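Local structure of ABC transporter substrate-binding protein (Bradyrhizobium japonicum, 4I1D) at residues 128-131 / 136-139; 62-67 / 301-306; 24-29 / 249-254. The protein probably serves an ABC transporter as its periplasmic solute-binding component, possibly for polyamines or other small solutes, and holds D-malate in this crystal. All blocks are in the same frame, centred on the assembly; numbering follows the deposited sequence.

Interaction 1 (128-131 / 136-139); sequences WDVK and RRAL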
# COMPACT_ATOMS: atom_id res chain seq x y z
N TRP A 128 -26.09 -21.81 -21.98
CA TRP A 128 -26.29 -20.36 -22.12
C TRP A 128 -27.77 -19.96 -22.16
O TRP A 128 -28.11 -18.80 -21.94
CB TRP A 128 -25.56 -19.84 -23.37
CG TRP A 128 -24.30 -19.09 -23.04
CD1 TRP A 128 -24.12 -17.72 -23.10
CD2 TRP A 128 -23.04 -19.64 -22.59
NE1 TRP A 128 -22.83 -17.40 -22.71
CE2 TRP A 128 -22.15 -18.55 -22.40
CE3 TRP A 128 -22.58 -20.94 -22.34
CZ2 TRP A 128 -20.83 -18.73 -21.98
CZ3 TRP A 128 -21.25 -21.12 -21.91
CH2 TRP A 128 -20.39 -20.01 -21.74
N ASP A 129 -28.65 -20.91 -22.43
CA ASP A 129 -30.09 -20.59 -22.55
C ASP A 129 -30.79 -20.61 -21.19
O ASP A 129 -31.40 -21.61 -20.81
CB ASP A 129 -30.79 -21.55 -23.51
CG ASP A 129 -32.15 -21.04 -23.96
OD1 ASP A 129 -32.56 -21.40 -25.09
OD2 ASP A 129 -32.81 -20.28 -23.20
N VAL A 130 -30.71 -19.49 -20.48
CA VAL A 130 -31.22 -19.38 -19.12
C VAL A 130 -32.74 -19.45 -19.04
O VAL A 130 -33.29 -19.92 -18.05
CB VAL A 130 -30.75 -18.08 -18.48
CG1 VAL A 130 -31.64 -17.71 -17.30
CG2 VAL A 130 -29.28 -18.21 -18.05
N LYS A 131 -33.41 -18.98 -20.09
CA LYS A 131 -34.86 -19.04 -20.13
C LYS A 131 -35.34 -20.48 -20.33
O LYS A 131 -36.27 -20.92 -19.66
CB LYS A 131 -35.41 -18.13 -21.23
CG LYS A 131 -35.55 -16.67 -20.82
CD LYS A 131 -36.73 -15.99 -21.54
CE LYS A 131 -37.03 -14.61 -20.97
NZ LYS A 131 -38.24 -13.97 -21.59
N ARG A 136 -29.34 -22.57 -11.08
CA ARG A 136 -28.05 -22.03 -10.67
C ARG A 136 -26.96 -22.71 -11.48
O ARG A 136 -27.07 -23.89 -11.84
CB ARG A 136 -27.86 -22.23 -9.17
CG ARG A 136 -28.95 -21.57 -8.35
CD ARG A 136 -28.89 -22.00 -6.88
NE ARG A 136 -29.68 -21.10 -6.03
CZ ARG A 136 -29.16 -20.23 -5.17
NH1 ARG A 136 -27.84 -20.15 -5.00
NH2 ARG A 136 -29.96 -19.45 -4.46
N ARG A 137 -25.92 -21.95 -11.81
CA ARG A 137 -24.89 -22.39 -12.74
C ARG A 137 -23.52 -22.06 -12.17
O ARG A 137 -23.35 -21.07 -11.46
CB ARG A 137 -25.02 -21.66 -14.08
CG ARG A 137 -26.20 -22.08 -14.95
CD ARG A 137 -26.51 -21.00 -15.98
NE ARG A 137 -27.22 -21.52 -17.14
CZ ARG A 137 -28.52 -21.79 -17.17
NH1 ARG A 137 -29.06 -22.26 -18.29
NH2 ARG A 137 -29.28 -21.60 -16.10
N ALA A 138 -22.53 -22.88 -12.53
CA ALA A 138 -21.14 -22.63 -12.16
C ALA A 138 -20.26 -22.88 -13.37
O ALA A 138 -20.57 -23.73 -14.21
CB ALA A 138 -20.72 -23.53 -11.00
N LEU A 139 -19.18 -22.12 -13.46
CA LEU A 139 -18.16 -22.35 -14.47
C LEU A 139 -16.85 -22.29 -13.72
O LEU A 139 -16.81 -21.84 -12.58
CB LEU A 139 -18.20 -21.28 -15.58
CG LEU A 139 -19.34 -21.30 -16.60
CD1 LEU A 139 -19.26 -20.09 -17.56
CD2 LEU A 139 -19.36 -22.62 -17.38

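Interaction 2 (62-67 / 301-306); sequences TPTGYC and MSYAWW. With SO4 (sulfate ion), chain H.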
# COMPACT_ATOMS: atom_id res chain seq x y z
N THR A 62 1.54 -34.04 -16.14
CA THR A 62 0.97 -32.70 -16.21
C THR A 62 0.17 -32.46 -17.50
O THR A 62 0.41 -33.13 -18.51
CB THR A 62 2.11 -31.66 -16.08
OG1 THR A 62 1.56 -30.35 -15.84
CG2 THR A 62 2.95 -31.64 -17.35
N PRO A 63 -0.79 -31.52 -17.48
CA PRO A 63 -1.49 -31.19 -18.73
C PRO A 63 -0.51 -30.98 -19.88
O PRO A 63 0.50 -30.30 -19.76
CB PRO A 63 -2.23 -29.89 -18.38
CG PRO A 63 -2.57 -30.08 -16.93
CD PRO A 63 -1.35 -30.76 -16.34
N THR A 64 -0.85 -31.58 -21.00
CA THR A 64 0.05 -31.74 -22.13
C THR A 64 0.62 -30.41 -22.64
O THR A 64 1.77 -30.34 -23.07
CB THR A 64 -0.68 -32.51 -23.24
OG1 THR A 64 -1.11 -33.77 -22.71
CG2 THR A 64 0.20 -32.74 -24.43
N GLY A 65 -0.18 -29.35 -22.57
CA GLY A 65 0.25 -28.05 -23.06
C GLY A 65 1.45 -27.49 -22.32
O GLY A 65 2.27 -26.78 -22.90
N TYR A 66 1.56 -27.81 -21.03
CA TYR A 66 2.69 -27.36 -20.22
C TYR A 66 3.96 -28.09 -20.61
O TYR A 66 5.06 -27.55 -20.46
CB TYR A 66 2.41 -27.56 -18.72
CG TYR A 66 1.22 -26.78 -18.22
CD1 TYR A 66 0.88 -25.56 -18.77
CD2 TYR A 66 0.42 -27.27 -17.19
CE1 TYR A 66 -0.21 -24.85 -18.32
CE2 TYR A 66 -0.68 -26.57 -16.73
CZ TYR A 66 -0.99 -25.35 -17.30
OH TYR A 66 -2.08 -24.64 -16.85
N CYS A 67 3.82 -29.31 -21.10
CA CYS A 67 4.97 -30.05 -21.60
C CYS A 67 5.54 -29.35 -22.80
O CYS A 67 6.76 -29.27 -22.95
CB CYS A 67 4.59 -31.49 -21.95
SG CYS A 67 4.05 -32.43 -20.53
N MSE A 301 -9.10 -30.57 -27.39
CA MSE A 301 -8.27 -29.41 -27.05
C MSE A 301 -6.97 -29.37 -27.86
O MSE A 301 -6.26 -30.37 -27.94
CB MSE A 301 -7.96 -29.35 -25.56
CG MSE A 301 -6.96 -28.24 -25.22
SE MSE A 301 -7.06 -27.69 -23.35
CE MSE A 301 -8.95 -27.21 -23.33
N SER A 302 -6.69 -28.22 -28.45
CA SER A 302 -5.42 -27.99 -29.15
C SER A 302 -4.38 -27.37 -28.21
O SER A 302 -4.40 -26.16 -27.94
CB SER A 302 -5.63 -27.06 -30.36
OG SER A 302 -4.39 -26.75 -31.00
N TYR A 303 -3.48 -28.21 -27.71
CA TYR A 303 -2.36 -27.75 -26.89
C TYR A 303 -1.36 -26.90 -27.67
O TYR A 303 -0.71 -26.04 -27.09
CB TYR A 303 -1.69 -28.94 -26.19
CG TYR A 303 -2.65 -29.55 -25.21
CD1 TYR A 303 -3.04 -28.84 -24.07
CD2 TYR A 303 -3.24 -30.78 -25.45
CE1 TYR A 303 -3.95 -29.36 -23.18
CE2 TYR A 303 -4.15 -31.32 -24.56
CZ TYR A 303 -4.50 -30.61 -23.43
OH TYR A 303 -5.42 -31.14 -22.53
N ALA A 304 -1.27 -27.13 -28.97
CA ALA A 304 -0.46 -26.27 -29.82
C ALA A 304 -1.01 -24.84 -29.80
O ALA A 304 -0.25 -23.89 -29.76
CB ALA A 304 -0.41 -26.81 -31.25
N TRP A 305 -2.33 -24.70 -29.83
CA TRP A 305 -2.90 -23.35 -29.77
C TRP A 305 -2.68 -22.71 -28.39
O TRP A 305 -2.20 -21.58 -28.31
CB TRP A 305 -4.38 -23.30 -30.15
CG TRP A 305 -4.90 -21.86 -30.20
CD1 TRP A 305 -4.87 -21.00 -31.27
CD2 TRP A 305 -5.48 -21.11 -29.12
NE1 TRP A 305 -5.40 -19.78 -30.93
CE2 TRP A 305 -5.79 -19.82 -29.61
CE3 TRP A 305 -5.78 -21.41 -27.79
CZ2 TRP A 305 -6.37 -18.84 -28.82
CZ3 TRP A 305 -6.37 -20.43 -27.00
CH2 TRP A 305 -6.66 -19.16 -27.52
N TRP A 306 -3.02 -23.45 -27.33
CA TRP A 306 -2.90 -22.91 -25.97
C TRP A 306 -1.48 -22.53 -25.55
O TRP A 306 -1.29 -21.62 -24.75
CB TRP A 306 -3.52 -23.86 -24.94
CG TRP A 306 -4.98 -23.65 -24.83
CD1 TRP A 306 -5.96 -24.49 -25.28
CD2 TRP A 306 -5.65 -22.51 -24.29
NE1 TRP A 306 -7.20 -23.94 -25.03
CE2 TRP A 306 -7.03 -22.72 -24.42
CE3 TRP A 306 -5.20 -21.32 -23.69
CZ2 TRP A 306 -7.98 -21.80 -23.98
CZ3 TRP A 306 -6.15 -20.40 -23.25
CH2 TRP A 306 -7.52 -20.65 -23.40
S SO4 H . -2.38 -30.21 -30.50
O1 SO4 H . -3.27 -31.05 -29.69
O2 SO4 H . -1.01 -30.71 -30.36
O3 SO4 H . -2.79 -30.22 -31.90
O4 SO4 H . -2.44 -28.83 -30.02

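Interaction 3 (24-29 / 249-254); sequences DPSAKK and LNEAVD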
# COMPACT_ATOMS: atom_id res chain seq x y z
N ASP A 24 2.68 -49.23 -9.19
CA ASP A 24 3.05 -50.49 -8.54
C ASP A 24 3.46 -51.59 -9.53
O ASP A 24 4.50 -52.22 -9.36
CB ASP A 24 1.93 -51.02 -7.63
CG ASP A 24 1.92 -50.34 -6.27
OD1 ASP A 24 2.85 -49.55 -5.99
OD2 ASP A 24 0.99 -50.60 -5.48
N PRO A 25 2.63 -51.83 -10.56
CA PRO A 25 3.04 -52.88 -11.51
C PRO A 25 4.34 -52.53 -12.23
O PRO A 25 5.18 -53.40 -12.44
CB PRO A 25 1.86 -52.95 -12.49
CG PRO A 25 0.69 -52.32 -11.76
CD PRO A 25 1.31 -51.26 -10.89
N SER A 26 4.52 -51.26 -12.61
CA SER A 26 5.75 -50.82 -13.25
C SER A 26 6.98 -50.96 -12.34
O SER A 26 8.04 -51.42 -12.77
CB SER A 26 5.62 -49.37 -13.71
OG SER A 26 4.71 -49.26 -14.79
N ALA A 27 6.84 -50.55 -11.09
CA ALA A 27 7.93 -50.67 -10.13
C ALA A 27 8.31 -52.14 -9.91
O ALA A 27 9.48 -52.49 -9.76
CB ALA A 27 7.55 -50.02 -8.81
N LYS A 28 7.30 -53.01 -9.91
CA LYS A 28 7.53 -54.44 -9.74
C LYS A 28 8.24 -55.01 -10.97
O LYS A 28 9.24 -55.71 -10.84
CB LYS A 28 6.21 -55.17 -9.48
CG LYS A 28 6.39 -56.65 -9.12
CD LYS A 28 5.11 -57.28 -8.59
CE LYS A 28 5.36 -58.70 -8.08
NZ LYS A 28 4.13 -59.38 -7.56
N LYS A 29 7.74 -54.69 -12.16
CA LYS A 29 8.34 -55.16 -13.40
C LYS A 29 9.79 -54.72 -13.52
O LYS A 29 10.67 -55.50 -13.89
CB LYS A 29 7.56 -54.64 -14.61
CG LYS A 29 7.82 -55.39 -15.91
CD LYS A 29 7.30 -56.82 -15.83
CE LYS A 29 7.13 -57.45 -17.21
NZ LYS A 29 5.69 -57.54 -17.61
N LEU A 249 9.12 -44.59 -18.03
CA LEU A 249 8.23 -44.00 -19.02
C LEU A 249 7.74 -45.08 -19.96
O LEU A 249 6.58 -45.09 -20.38
CB LEU A 249 8.96 -42.93 -19.82
CG LEU A 249 8.34 -41.54 -19.73
CD1 LEU A 249 8.26 -41.11 -18.28
CD2 LEU A 249 9.13 -40.54 -20.56
N ASN A 250 8.63 -46.01 -20.30
CA ASN A 250 8.26 -47.07 -21.20
C ASN A 250 7.22 -48.02 -20.60
O ASN A 250 6.27 -48.42 -21.27
CB ASN A 250 9.49 -47.82 -21.68
CG ASN A 250 9.16 -48.87 -22.70
OD1 ASN A 250 8.68 -48.55 -23.79
ND2 ASN A 250 9.40 -50.13 -22.35
N GLU A 251 7.40 -48.38 -19.33
CA GLU A 251 6.40 -49.18 -18.62
C GLU A 251 5.09 -48.41 -18.38
O GLU A 251 4.02 -49.01 -18.31
CB GLU A 251 6.95 -49.70 -17.29
CG GLU A 251 7.90 -50.89 -17.42
CD GLU A 251 7.31 -52.02 -18.26
OE1 GLU A 251 6.29 -52.60 -17.85
OE2 GLU A 251 7.87 -52.30 -19.35
N ALA A 252 5.17 -47.09 -18.25
CA ALA A 252 3.99 -46.30 -17.90
C ALA A 252 2.99 -46.24 -19.05
O ALA A 252 1.79 -46.09 -18.82
CB ALA A 252 4.40 -44.89 -17.47
N VAL A 253 3.49 -46.34 -20.28
CA VAL A 253 2.59 -46.33 -21.43
C VAL A 253 2.44 -47.72 -22.04
O VAL A 253 2.04 -47.87 -23.19
CB VAL A 253 3.00 -45.30 -22.52
CG1 VAL A 253 3.09 -43.90 -21.92
CG2 VAL A 253 4.31 -45.71 -23.20
N ASP A 254 2.78 -48.73 -21.27
CA ASP A 254 2.54 -50.12 -21.67
C ASP A 254 1.03 -50.31 -21.86
O ASP A 254 0.23 -49.93 -21.00
CB ASP A 254 3.09 -51.07 -20.59
CG ASP A 254 2.77 -52.53 -20.87
OD1 ASP A 254 3.64 -53.24 -21.42
OD2 ASP A 254 1.65 -52.97 -20.52

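Interaction 1 (128-131 / 136-139)
Val130 lays its CG2 methyl over one face of the Arg137 guanidinium, 3.8 Å from CZ and above the centre of the flat group. The two side chains cross obliquely. With CG2 anti to the carbonyl carbon and CG1 anti to the backbone N (chi1 159°), it is CG2 that turns to the arginine. At the NH1 corner the backbone also comes close: Val130 CA is 3.7 Å from Arg137 NH1, and Asp129 O lies 3.5 Å from the same nitrogen. Further along strand 137-140, Leu139 CD1 meets Trp128 CH2 at 4.3 Å, a loose apolar touch. Arg137 reaches the loop because its chain is extended from CG to NE.

Outside the two segments, three main-chain carbonyls accept from it: NE bonds to Phe127 O, in the last turn of helix 124-128, NH1 to Phe133 O, and NH2 weakly to Gly135 O. A leucine in its place would probably deprive these three carbonyls of the arginine's N-H groups and let the 129-136 connection shift. Asp129 forms an inverse gamma turn as the helix ends, and its OD2 accepts from Lys132 N rather than pairing with the arginine. Helix 166-176 packs on Trp128, Val130 and Leu139, and Trp128 NE1 bonds to Lys172 O.

The contact thus joins a helix-to-strand connection to the strand it enters. Arg137 NH1 stands 6.5 Å from Asp129 OD2, too far for a salt bridge; backbone carbonyls, one of them at a helix C-terminus, probably help to stabilise its buried charge.

Interaction 2 (62-67 / 301-306)
Tyr303 meets Gly65 from its first side-chain atom onward: its CB lies 3.8 Å from Gly65 CA. With CG anti to the carbonyl carbon (chi1 -66°), the ring is sent across the start of helix 64-72. CD1 comes within 3.3 Å of Gly65 N, an approach that the lack of a side chain on Gly65 permits; a CB there would stand 3.0 Å from Tyr303 CD1. CG and CE1 flank Gly65 N at 3.6 and 3.8 Å. On the other flank, CD2 and CE2 lie beneath Thr64 CB, which makes a CH-pi contact 3.9 Å from the ring centroid and 17° off its normal. Met301 CG sits over the opposite face.

Two strand-to-helix turns of the periplasmic-binding-protein fold meet here, strand 59-63 into helix 64-72 and strand 299-300 into helix 303-306, both strands pairing with strand 219-235. That strand receives the tip: Tyr303 OH bonds to Ser230 N, and Thr64 OG1 to the Ser232 and Ser230 hydroxyls.

Ser302 N-caps helix 303-306, its OG accepting from Trp305 N. That OG also donates to O4 of a sulfate, probably a crystallisation component, 3.0 Å away; O4 lies implausibly close to Ala304 N (2.3 Å), making its position doubtful.

Interaction 3 (24-29 / 249-254)
Ser26 and Lys29, one turn apart on helix 12-30, both reach Glu251 in the last turn of helix 242-252. Helix 12-30 links the parallel, paired strands 4-9 and 33-38 in a beta-alpha-beta crossover, a building unit of the periplasmic-binding-protein fold, so the contact ties this N-terminal unit to a helix more than 200 residues later.

The segment starts at Asp24, whose O accepts from Lys28 N. Pro25 follows, and since its nitrogen carries no hydrogen the helix is kinked there; its ring touches His257 of helix 255-260. Ser26 brings the closest approach, with OG 3.4 Å from Glu251 CB and its own CB 3.8 Å from the same atom. OG is anti to the carbonyl carbon (chi1 -69°), a position from which it bonds back to Ile22 O, one turn earlier. Its hydrogen is thereby used within its own helix, and toward Glu251 the hydroxyl serves as a packing surface. Glu251 O in turn accepts from His257 ND1, and His257 also touches Ser26, filling in beside the pair.

Lys29 crosses Glu251 at about a right angle and meets it with its aliphatic part: CG lies 3.7 Å from Glu251 OE1. The bend of Glu251 at chi2 (-52°) folds its carboxylate back beside Lys29 CG. Opposite charges remain close enough for a probable mild attraction, yet no salt bridge forms. Asp254, the N-cap of helix 255-260, spends OD2 on His257 N, and its OD1 is 6.1 Å from Lys29 NZ; Glu251 OE1 is nearer to that NZ, at 5.0 Å.

Overall arrangement
Interactions 1 and 3 lie on opposite sides of the chain's centre, their centres 43 Å apart, with interaction 2 between them: 28 Å from interaction 1 and 24 Å from interaction 3, centre to centre. None touches another; the nearest atoms of interactions 2 and 3 are about 10 Å apart. Along the sequence the segments of interactions 2 and 3 alternate, whereas both segments of interaction 1 fall within the long span that each of them closes. Interactions 1 and 2 reach the same sheet, and the side chains of Leu139 and Tyr303 are each about 14 Å from D-malate. Strand 137-140 pairs with strands 182-184 and 201-205, which lead to the malate-pocket residues Thr185 and Trp205.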